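Local coordinates for RNA-dependent RNA Polymerase (Bombyx mori cytoplasmic polyhedrosis virus, PDB 6TZ0), which catalyses RNA-templated synthesis of RNA, making viral plus-strand transcripts and the complementary minus strands of the double-stranded RNA genome, at residues D144-R147 against E148-A151. Numbering follows the deposited sequence.
Sequences DLWR and ELCA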
loop_
_atom_site.group_PDB
_atom_site.type_symbol
_atom_site.label_atom_id
_atom_site.label_comp_id
_atom_site.label_asym_id
_atom_site.label_seq_id
_atom_site.Cartn_x
_atom_site.Cartn_y
_atom_site.Cartn_z
ATOM N N ASP A 144 29.294 8.990 0.467
ATOM C CA ASP A 144 29.484 9.167 -0.960
ATOM C C ASP A 144 29.826 7.833 -1.616
ATOM O O ASP A 144 30.238 6.875 -0.962
ATOM C CB ASP A 144 30.583 10.191 -1.230
ATOM C CG ASP A 144 30.181 11.593 -0.814
ATOM O OD1 ASP A 144 28.969 11.898 -0.840
ATOM O OD2 ASP A 144 31.074 12.394 -0.464
ATOM N N LEU A 145 29.651 7.785 -2.936
ATOM C CA LEU A 145 29.801 6.531 -3.662
ATOM C C LEU A 145 31.259 6.097 -3.762
ATOM O O LEU A 145 31.547 4.891 -3.793
ATOM C CB LEU A 145 29.169 6.658 -5.050
ATOM C CG LEU A 145 29.814 7.414 -6.217
ATOM C CD1 LEU A 145 29.080 7.053 -7.481
ATOM C CD2 LEU A 145 29.800 8.918 -6.043
ATOM N N TRP A 146 32.191 7.050 -3.779
ATOM C CA TRP A 146 33.595 6.670 -3.833
ATOM C C TRP A 146 34.068 6.118 -2.499
ATOM O O TRP A 146 34.944 5.256 -2.473
ATOM C CB TRP A 146 34.465 7.849 -4.266
ATOM C CG TRP A 146 34.145 8.350 -5.639
ATOM C CD1 TRP A 146 33.524 9.517 -5.956
ATOM C CD2 TRP A 146 34.357 7.663 -6.876
ATOM N NE1 TRP A 146 33.373 9.622 -7.315
ATOM C CE2 TRP A 146 33.876 8.494 -7.904
ATOM C CE3 TRP A 146 34.930 6.438 -7.217
ATOM C CZ2 TRP A 146 33.942 8.135 -9.241
ATOM C CZ3 TRP A 146 34.992 6.085 -8.539
ATOM C CH2 TRP A 146 34.505 6.929 -9.537
ATOM N N ARG A 147 33.466 6.556 -1.393
ATOM C CA ARG A 147 33.798 5.981 -0.093
ATOM C C ARG A 147 33.284 4.553 0.029
ATOM O O ARG A 147 33.947 3.696 0.625
ATOM C CB ARG A 147 33.223 6.853 1.015
ATOM C CG ARG A 147 33.864 8.208 1.082
ATOM C CD ARG A 147 33.263 9.045 2.171
ATOM N NE ARG A 147 33.845 10.378 2.185
ATOM C CZ ARG A 147 33.443 11.357 2.981
ATOM N NH1 ARG A 147 34.034 12.541 2.924
ATOM N NH2 ARG A 147 32.446 11.154 3.831
ATOM N N GLU A 148 32.117 4.275 -0.553
ATOM C CA GLU A 148 31.593 2.915 -0.554
ATOM C C GLU A 148 32.431 2.000 -1.437
ATOM O O GLU A 148 32.693 0.842 -1.073
ATOM C CB GLU A 148 30.133 2.927 -0.998
ATOM C CG GLU A 148 29.228 3.684 -0.042
ATOM C CD GLU A 148 27.777 3.660 -0.461
ATOM O OE1 GLU A 148 27.480 3.146 -1.556
ATOM O OE2 GLU A 148 26.930 4.158 0.303
ATOM N N LEU A 149 32.891 2.511 -2.585
ATOM C CA LEU A 149 33.795 1.729 -3.421
ATOM C C LEU A 149 35.142 1.512 -2.731
ATOM O O LEU A 149 35.738 0.433 -2.853
ATOM C CB LEU A 149 33.968 2.411 -4.779
ATOM C CG LEU A 149 34.773 1.638 -5.825
ATOM C CD1 LEU A 149 34.087 0.332 -6.152
ATOM C CD2 LEU A 149 34.973 2.452 -7.077
ATOM N N CYS A 150 35.616 2.510 -1.973
ATOM C CA CYS A 150 36.827 2.344 -1.171
ATOM C C CYS A 150 36.647 1.285 -0.095
ATOM O O CYS A 150 37.579 0.529 0.190
ATOM C CB CYS A 150 37.245 3.669 -0.530
ATOM S SG CYS A 150 38.011 4.861 -1.631
ATOM N N ALA A 151 35.451 1.201 0.495
ATOM C CA ALA A 151 35.184 0.173 1.500
ATOM C C ALA A 151 35.220 -1.224 0.895
ATOM O O ALA A 151 35.822 -2.140 1.477
ATOM C CB ALA A 151 33.841 0.434 2.172
#
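Four backbone hydrogen bonds in the i to i+4 pattern join D144-R147 to E148-A151. E148 N reaches D144 O at 3.2 Å, and L149 N reaches L145 O at 3.0 Å with an N-H...O angle of 159°. C150 N to W146 O and A151 N to R147 O follow, each 2.9 Å long. Together with phi near -70° and psi near -35° from L145 onward, this pattern marks the first two turns of the alpha-helix 145-160, with D144 as the N-cap residue. The side chain of D144 makes no capping bond; its OD2 stands over the centre of the R147 guanidinium, 4.3 Å above the plane. A chain extended from CG to NE carries that group away from the helix backbone, and R147 is a residue seen to bind ATP in this protein. R791, another residue seen to bind ATP, has its side chain about 4 Å from that of R147 at the nearest atoms, consistent with both belonging to one nucleotide site, although no ATP is bound to this chain in the model. E148 CG, anti to its own carbonyl carbon and beside its N (chi1 -64°), lies 3.5 Å from D144 O, and the extended chain beyond it runs back past the helix start, where OE2 accepts a hydrogen bond from F142 N. On the apolar flank, W146 and L149 point the same way, side by side; L149 CD2 approaches the six-membered ring of the indole obliquely, 3.9 Å from W146 CZ3. L145 CG lies over one face of the W146 indole, 4.2 Å above its plane and offset toward the rim. F181 stacks with the W146 ring, and V207 of helix 206-218 packs on L145, W146 and L149.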